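Local coordinates for protein putative isochorismatase (Burkholderia xenovorans, PDB 3OQP) that probably works as a hydrolase of the isochorismatase and nicotinamidase-related family, although its own substrate is not established, at residues A[9-14]-A[49-54]; A[134-139]-A[192-197]. One frame throughout, in Å; residues are numbered along the deposited sequence.

Interaction 1 (A[9-14]-A[49-54]); sequences LIVIDV and VPVVIV
V54 and I10 meet on one face of a parallel strand pair: V54 CG2 lies 3.6 Å from I10 CG1, with I10 CD1 equally near, the two side chains crossing at a slant. V54 CG1 is anti to the backbone N and turns to D13 instead, 3.4 Å from OD1. The V54 main chain is engaged as well. Its N donates to V11 O at 3.1 Å, and its O accepts D13 N at 2.9 Å, a donor 41° out of the carbonyl plane. One water adds hydrogen bonds to V54 O, V11 O and V14 N, closing the end of the pair.

At the other end of the contact, L9 N bonds P50 O at 2.8 Å and L9 O receives V52 N at 2.8 Å, both almost in line with the C=O. V49 CG1 sits against L9 N and CB. V11, on the same face as L9, lies alongside I53, whose chi2 of -54° folds CD1 back to 3.7 Å from V11 CB.

The strand axes run 18° from parallel. Helix 30-47 connects the two strands along the chain, making a beta-alpha-beta unit; it covers the face of V11 and V51, while helix 100-105 covers the face of I10 and V52. Beyond the strand, D13 OD2 forms a salt bridge with K89, consistent with the Asp-Lys-Cys catalytic triad of this family, in which modified Cys122 would be the third member. The chemistry implies that main-chain bonds and aliphatic packing in the middle of the sheet help to hold the D13 backbone, from which the carboxylate reaches K89.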
ATOM      1  N   LEU A   9       5.359   6.725 -18.423  1.00  9.18           N
ATOM      2  CA  LEU A   9       4.635   7.577 -17.498  1.00  9.45           C
ATOM      3  C   LEU A   9       3.157   7.127 -17.458  1.00 10.03           C
ATOM      4  O   LEU A   9       2.473   7.139 -18.483  1.00 11.12           O
ATOM      5  CB  LEU A   9       4.703   9.031 -17.993  1.00 10.27           C
ATOM      6  CG  LEU A   9       3.970  10.038 -17.123  1.00 11.75           C
ATOM      7  CD1 LEU A   9       4.687  10.198 -15.787  1.00 11.57           C
ATOM      8  CD2 LEU A   9       3.813  11.389 -17.885  1.00 12.65           C
ATOM      9  N   ILE A  10       2.677   6.755 -16.266  1.00  8.74           N
ATOM     10  CA  ILE A  10       1.245   6.393 -16.132  1.00  8.90           C
ATOM     11  C   ILE A  10       0.552   7.492 -15.341  1.00  8.66           C
ATOM     12  O   ILE A  10       1.123   7.991 -14.339  1.00 10.23           O
ATOM     13  CB  ILE A  10       1.125   5.019 -15.461  1.00  9.20           C
ATOM     14  CG1 ILE A  10      -0.313   4.502 -15.572  1.00  9.44           C
ATOM     15  CG2 ILE A  10       1.625   4.990 -14.024  1.00 10.99           C
ATOM     16  CD1 ILE A  10      -0.448   3.012 -15.265  1.00 10.83           C
ATOM     17  N   VAL A  11      -0.546   7.973 -15.868  1.00  8.86           N
ATOM     18  CA  VAL A  11      -1.299   9.090 -15.355  1.00  9.59           C
ATOM     19  C   VAL A  11      -2.587   8.541 -14.826  1.00  8.45           C
ATOM     20  O   VAL A  11      -3.504   8.187 -15.623  1.00  9.22           O
ATOM     21  CB  VAL A  11      -1.548  10.110 -16.495  1.00  9.91           C
ATOM     22  CG1 VAL A  11      -2.252  11.320 -15.956  1.00 10.11           C
ATOM     23  CG2 VAL A  11      -0.172  10.534 -17.082  1.00 10.31           C
ATOM     24  N   ILE A  12      -2.725   8.323 -13.523  1.00  8.84           N
ATOM     25  CA  ILE A  12      -3.784   7.519 -12.923  1.00  9.78           C
ATOM     26  C   ILE A  12      -4.943   8.382 -12.486  1.00  8.59           C
ATOM     27  O   ILE A  12      -4.827   9.270 -11.616  1.00  9.54           O
ATOM     28  CB  ILE A  12      -3.250   6.709 -11.711  1.00  9.32           C
ATOM     29  CG1 ILE A  12      -2.130   5.760 -12.184  1.00  9.65           C
ATOM     30  CG2 ILE A  12      -4.390   5.913 -11.106  1.00 11.51           C
ATOM     31  CD1 ILE A  12      -1.508   4.904 -11.098  1.00 10.63           C
ATOM     32  N   ASP A  13      -6.092   8.122 -13.096  1.00 10.05           N
ATOM     33  CA  ASP A  13      -7.391   8.637 -12.645  1.00  9.21           C
ATOM     34  C   ASP A  13      -7.420  10.148 -12.447  1.00  8.93           C
ATOM     35  O   ASP A  13      -7.994  10.649 -11.465  1.00 10.45           O
ATOM     36  CB  ASP A  13      -7.875   7.927 -11.395  1.00  9.79           C
ATOM     37  CG  ASP A  13      -8.025   6.416 -11.572  1.00 12.64           C
ATOM     38  OD1 ASP A  13      -7.841   5.880 -12.684  1.00 12.90           O
ATOM     39  OD2 ASP A  13      -8.336   5.733 -10.541  1.00 12.52           O
ATOM     40  N   VAL A  14      -6.910  10.892 -13.427  1.00  9.62           N
ATOM     41  CA  VAL A  14      -6.950  12.327 -13.398  1.00  9.62           C
ATOM     42  C   VAL A  14      -8.258  12.802 -13.978  1.00  9.73           C
ATOM     43  O   VAL A  14      -8.351  13.220 -15.138  1.00 12.60           O
ATOM     44  CB  VAL A  14      -5.625  12.945 -13.982  1.00 10.17           C
ATOM     45  CG1 VAL A  14      -5.713  14.513 -13.972  1.00 11.69           C
ATOM     46  CG2 VAL A  14      -4.343  12.463 -13.251  1.00 10.21           C
ATOM     47  N   VAL A  49       8.997   9.129 -23.993  1.00 13.97           N
ATOM     48  CA  VAL A  49       8.517   8.270 -22.903  1.00 12.10           C
ATOM     49  C   VAL A  49       7.041   7.979 -23.153  1.00 11.42           C
ATOM     50  O   VAL A  49       6.278   8.927 -23.192  1.00 13.12           O
ATOM     51  CB  VAL A  49       8.681   9.009 -21.547  1.00 12.39           C
ATOM     52  CG1 VAL A  49       7.994   8.227 -20.413  1.00 12.81           C
ATOM     53  CG2 VAL A  49      10.163   9.252 -21.211  1.00 13.99           C
ATOM     54  N   PRO A  50       6.643   6.699 -23.297  1.00 12.88           N
ATOM     55  CA  PRO A  50       5.235   6.417 -23.523  1.00 13.47           C
ATOM     56  C   PRO A  50       4.396   6.912 -22.353  1.00 12.73           C
ATOM     57  O   PRO A  50       4.788   6.772 -21.190  1.00 14.20           O
ATOM     58  CB  PRO A  50       5.201   4.882 -23.645  1.00 14.41           C
ATOM     59  CG  PRO A  50       6.542   4.471 -24.023  1.00 15.05           C
ATOM     60  CD  PRO A  50       7.456   5.485 -23.435  1.00 12.86           C
ATOM     61  N   VAL A  51       3.234   7.454 -22.681  1.00 10.61           N
ATOM     62  CA  VAL A  51       2.304   7.989 -21.744  1.00 10.41           C
ATOM     63  C   VAL A  51       1.053   7.136 -21.730  1.00 10.25           C
ATOM     64  O   VAL A  51       0.396   6.894 -22.789  1.00 11.84           O
ATOM     65  CB  VAL A  51       1.927   9.430 -22.129  1.00 11.30           C
ATOM     66  CG1 VAL A  51       0.790   9.975 -21.199  1.00 13.29           C
ATOM     67  CG2 VAL A  51       3.172  10.323 -22.057  1.00 12.06           C
ATOM     68  N   VAL A  52       0.674   6.601 -20.569  1.00  9.83           N
ATOM     69  CA  VAL A  52      -0.492   5.708 -20.398  1.00 10.15           C
ATOM     70  C   VAL A  52      -1.507   6.399 -19.522  1.00  9.52           C
ATOM     71  O   VAL A  52      -1.138   6.851 -18.413  1.00 10.92           O
ATOM     72  CB  VAL A  52      -0.076   4.397 -19.681  1.00 11.58           C
ATOM     73  CG1 VAL A  52      -1.304   3.481 -19.468  1.00 14.29           C
ATOM     74  CG2 VAL A  52       1.069   3.702 -20.418  1.00 13.89           C
ATOM     75  N   ILE A  53      -2.724   6.594 -19.996  1.00  9.72           N
ATOM     76  CA  ILE A  53      -3.799   7.177 -19.237  1.00  9.95           C
ATOM     77  C   ILE A  53      -4.680   6.066 -18.662  1.00  9.45           C
ATOM     78  O   ILE A  53      -5.080   5.145 -19.360  1.00 10.75           O
ATOM     79  CB  ILE A  53      -4.662   8.076 -20.162  1.00 12.15           C
ATOM     80  CG1 ILE A  53      -3.836   9.197 -20.773  1.00 13.91           C
ATOM     81  CG2 ILE A  53      -5.920   8.616 -19.460  1.00 13.94           C
ATOM     82  CD1 ILE A  53      -3.094  10.038 -19.824  1.00 14.14           C
ATOM     83  N   VAL A  54      -5.038   6.206 -17.389  1.00  9.48           N
ATOM     84  CA  VAL A  54      -5.918   5.279 -16.669  1.00  9.90           C
ATOM     85  C   VAL A  54      -7.167   6.072 -16.280  1.00  9.34           C
ATOM     86  O   VAL A  54      -7.023   7.183 -15.725  1.00 10.44           O
ATOM     87  CB  VAL A  54      -5.249   4.704 -15.437  1.00 10.27           C
ATOM     88  CG1 VAL A  54      -6.187   3.718 -14.719  1.00 11.15           C
ATOM     89  CG2 VAL A  54      -3.876   4.068 -15.822  1.00 10.92           C
TER
HETATM   90  O   HOH W   1      -5.886   9.763 -15.993  1.00 10.86           O

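Interaction 2 (A[134-139]-A[192-197]); sequences GLAVEF and LARGNI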
ATOM      1  N   GLY A 134       8.488  -7.123 -10.651  1.00 14.32           N
ATOM      2  CA  GLY A 134       9.841  -6.865 -11.102  1.00 14.87           C
ATOM      3  C   GLY A 134      10.138  -5.542 -11.785  1.00 14.95           C
ATOM      4  O   GLY A 134      11.249  -5.332 -12.262  1.00 15.58           O
ATOM      5  N   LEU A 135       9.168  -4.659 -11.842  1.00 12.90           N
ATOM      6  CA  LEU A 135       9.420  -3.321 -12.406  1.00 12.20           C
ATOM      7  C   LEU A 135      10.024  -2.423 -11.337  1.00 12.25           C
ATOM      8  O   LEU A 135       9.664  -2.528 -10.154  1.00 14.07           O
ATOM      9  CB  LEU A 135       8.109  -2.703 -12.875  1.00 13.00           C
ATOM     10  CG  LEU A 135       7.452  -3.292 -14.108  1.00 12.52           C
ATOM     11  CD1 LEU A 135       6.040  -2.734 -14.270  1.00 15.20           C
ATOM     12  CD2 LEU A 135       8.348  -2.881 -15.279  1.00 17.95           C
ATOM     13  N   ALA A 136      10.939  -1.538 -11.751  1.00 11.18           N
ATOM     14  CA  ALA A 136      11.308  -0.403 -10.920  1.00 11.52           C
ATOM     15  C   ALA A 136      10.180   0.599 -11.000  1.00 10.27           C
ATOM     16  O   ALA A 136       9.477   0.648 -12.027  1.00 11.13           O
ATOM     17  CB  ALA A 136      12.604   0.185 -11.435  1.00 11.95           C
ATOM     18  N   VAL A 137       9.976   1.380  -9.950  1.00 10.48           N
ATOM     19  CA  VAL A 137       8.880   2.318  -9.910  1.00 10.49           C
ATOM     20  C   VAL A 137       9.415   3.669  -9.454  1.00  9.92           C
ATOM     21  O   VAL A 137      10.332   3.748  -8.600  1.00 10.19           O
ATOM     22  CB  VAL A 137       7.789   1.881  -8.924  1.00 10.94           C
ATOM     23  CG1 VAL A 137       6.662   2.966  -8.826  1.00 12.53           C
ATOM     24  CG2 VAL A 137       7.216   0.537  -9.352  1.00 13.18           C
ATOM     25  N   GLU A 138       8.909   4.737 -10.040  1.00  9.30           N
ATOM     26  CA  GLU A 138       9.150   6.107  -9.620  1.00  9.46           C
ATOM     27  C   GLU A 138       7.794   6.716  -9.256  1.00  8.36           C
ATOM     28  O   GLU A 138       6.740   6.376  -9.838  1.00 10.23           O
ATOM     29  CB  GLU A 138       9.807   6.892 -10.758  1.00  9.00           C
ATOM     30  CG  GLU A 138      11.165   6.295 -11.127  1.00 10.68           C
ATOM     31  CD  GLU A 138      11.796   6.871 -12.361  1.00  9.67           C
ATOM     32  OE1 GLU A 138      11.069   7.275 -13.289  1.00 12.01           O
ATOM     33  OE2 GLU A 138      13.052   6.857 -12.422  1.00 13.48           O
ATOM     34  N   PHE A 139       7.800   7.624  -8.272  1.00  8.89           N
ATOM     35  CA  PHE A 139       6.558   8.285  -7.784  1.00  9.72           C
ATOM     36  C   PHE A 139       6.829   9.766  -7.686  1.00  8.01           C
ATOM     37  O   PHE A 139       7.784  10.172  -6.977  1.00  9.42           O
ATOM     38  CB  PHE A 139       6.185   7.708  -6.414  1.00  8.75           C
ATOM     39  CG  PHE A 139       5.003   8.351  -5.749  1.00  8.59           C
ATOM     40  CD1 PHE A 139       3.718   8.026  -6.109  1.00  9.35           C
ATOM     41  CD2 PHE A 139       5.183   9.269  -4.733  1.00 10.12           C
ATOM     42  CE1 PHE A 139       2.678   8.617  -5.454  1.00 10.86           C
ATOM     43  CE2 PHE A 139       4.053   9.840  -4.104  1.00 11.07           C
ATOM     44  CZ  PHE A 139       2.835   9.536  -4.495  1.00 10.46           C
ATOM     45  N   LEU A 192      16.515   7.480 -10.815  1.00 12.62           N
ATOM     46  CA  LEU A 192      16.307   8.278  -9.628  1.00 12.11           C
ATOM     47  C   LEU A 192      16.690   7.415  -8.418  1.00 13.78           C
ATOM     48  O   LEU A 192      16.623   6.201  -8.475  1.00 14.02           O
ATOM     49  CB  LEU A 192      14.828   8.732  -9.561  1.00 12.03           C
ATOM     50  CG  LEU A 192      14.450   9.838 -10.543  1.00 11.63           C
ATOM     51  CD1 LEU A 192      12.974   9.983 -10.572  1.00 13.92           C
ATOM     52  CD2 LEU A 192      15.125  11.191 -10.210  1.00 12.92           C
ATOM     53  N   ALA A 193      17.048   8.070  -7.320  1.00 13.03           N
ATOM     54  CA  ALA A 193      17.512   7.398  -6.112  1.00 13.63           C
ATOM     55  C   ALA A 193      16.401   6.749  -5.287  1.00 14.38           C
ATOM     56  O   ALA A 193      15.388   7.384  -5.041  1.00 14.28           O
ATOM     57  CB  ALA A 193      18.242   8.430  -5.229  1.00 14.53           C
ATOM     58  N   ARG A 194      16.630   5.509  -4.875  1.00 15.24           N
ATOM     59  CA  ARG A 194      15.739   4.738  -4.009  1.00 15.11           C
ATOM     60  C   ARG A 194      16.341   4.616  -2.624  1.00 14.65           C
ATOM     61  O   ARG A 194      17.566   4.393  -2.483  1.00 16.32           O
ATOM     62  CB  ARG A 194      15.489   3.345  -4.592  1.00 16.39           C
ATOM     63  CG  ARG A 194      14.673   3.448  -5.826  1.00 18.86           C
ATOM     64  CD  ARG A 194      14.459   2.153  -6.637  1.00 20.89           C
ATOM     65  NE  ARG A 194      13.537   2.456  -7.755  1.00 18.52           N
ATOM     66  CZ  ARG A 194      13.908   3.123  -8.840  1.00 16.84           C
ATOM     67  NH1 ARG A 194      15.154   3.570  -9.019  1.00 16.56           N
ATOM     68  NH2 ARG A 194      13.032   3.447  -9.741  1.00 17.12           N
ATOM     69  N   GLY A 195      15.511   4.728  -1.592  1.00 13.01           N
ATOM     70  CA  GLY A 195      15.931   4.504  -0.240  1.00 12.60           C
ATOM     71  C   GLY A 195      15.826   3.042   0.152  1.00 12.12           C
ATOM     72  O   GLY A 195      15.537   2.147  -0.668  1.00 13.41           O
ATOM     73  N   ASN A 196      15.979   2.779   1.431  1.00 12.54           N
ATOM     74  CA  ASN A 196      15.878   1.426   1.943  1.00 11.83           C
ATOM     75  C   ASN A 196      15.442   1.466   3.389  1.00 10.43           C
ATOM     76  O   ASN A 196      15.485   2.493   4.055  1.00 12.10           O
ATOM     77  CB  ASN A 196      17.154   0.610   1.727  1.00 12.98           C
ATOM     78  CG  ASN A 196      18.308   1.120   2.549  1.00 12.64           C
ATOM     79  OD1 ASN A 196      18.447   0.738   3.711  1.00 13.78           O
ATOM     80  ND2 ASN A 196      19.122   1.991   1.955  1.00 13.18           N
ATOM     81  N   ILE A 197      14.903   0.363   3.874  1.00 10.53           N
ATOM     82  CA  ILE A 197      14.237   0.340   5.175  1.00 10.37           C
ATOM     83  C   ILE A 197      15.178   0.551   6.316  1.00 10.81           C
ATOM     84  O   ILE A 197      14.876   1.308   7.234  1.00 11.49           O
ATOM     85  CB  ILE A 197      13.484  -1.021   5.316  1.00 10.53           C
ATOM     86  CG1 ILE A 197      12.248  -0.999   4.412  1.00 11.02           C
ATOM     87  CG2 ILE A 197      13.004  -1.295   6.742  1.00 11.76           C
ATOM     88  CD1 ILE A 197      11.463  -2.339   4.281  1.00 13.29           C
TER
HETATM   89  O   HOH W   2      11.112   0.537  -7.425  1.00 16.61           O
HETATM   90  O   HOH W   3      14.758   5.177 -11.492  1.00 14.12           O
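R194 reaches across to A136, V137 and E138 on a strand of the six-stranded parallel sheet of this alpha/beta isochorismatase-like fold. Strand 136-140 runs between 111-115 and 175-177, and 192-196 is irregular and leads into helix 197-208, whose I197 packs on Y149 of the second subunit.

One direct hydrogen bond joins the segments: R194 NH2 to V137 O, 2.9 Å. Its N-H...O angle is 142° and the donor stands 66° above the carbonyl plane, so the arginine comes down on the carbonyl rather than toward a lone pair. Extension of the R194 chain from CG to NE carries the guanidinium this far.

Two waters complete the polar contact. The first accepts from R194 NE, 3.1 Å from the water oxygen, and from V137 N. The second lies in the guanidinium plane, accepts from L192 N and R194 NH1, and donates to E138 OE2 at 2.6 Å.

Any attraction between the charges would act at longer range. E138 OE2 and R194 NH2 are 4.3 Å apart, too far for a salt bridge, although the carboxylate and guanidinium planes differ by just 14°. The carboxylate has nearer partners: OE2 pairs with R7, and OE1 accepts from T113 OG1, which would probably limit its pull on R194.

Van der Waals contacts of methyl groups with the charged groups come last. A136 CB lies over one guanidinium face, 3.7 Å from R194 NH2. L192, which also packs on A175 and A177 of the neighbouring strand, crosses E138 at about a right angle and sets its CD1 methyl 3.6 Å from E138 OE2.

Both interactions involve the same parallel sheet but at different places across it. Interaction 1 is wholly buried and joins two adjacent strands, 7-12 and 51-56; interaction 2 is partly buried and ties strand 136-140 to an irregular connection after helix 179-188. Their centres are 18 Å apart and their nearest atoms about 7 Å, without touching. Strand 111-115 stands between them, flanked by 7-12 and 136-140. The chemistry follows the place: regular main-chain bonds and aliphatic contacts in the core, with a single water at its end, against one side-chain hydrogen bond and two bridging waters nearer the surface. Both segments of interaction 1 precede those of interaction 2 in the sequence.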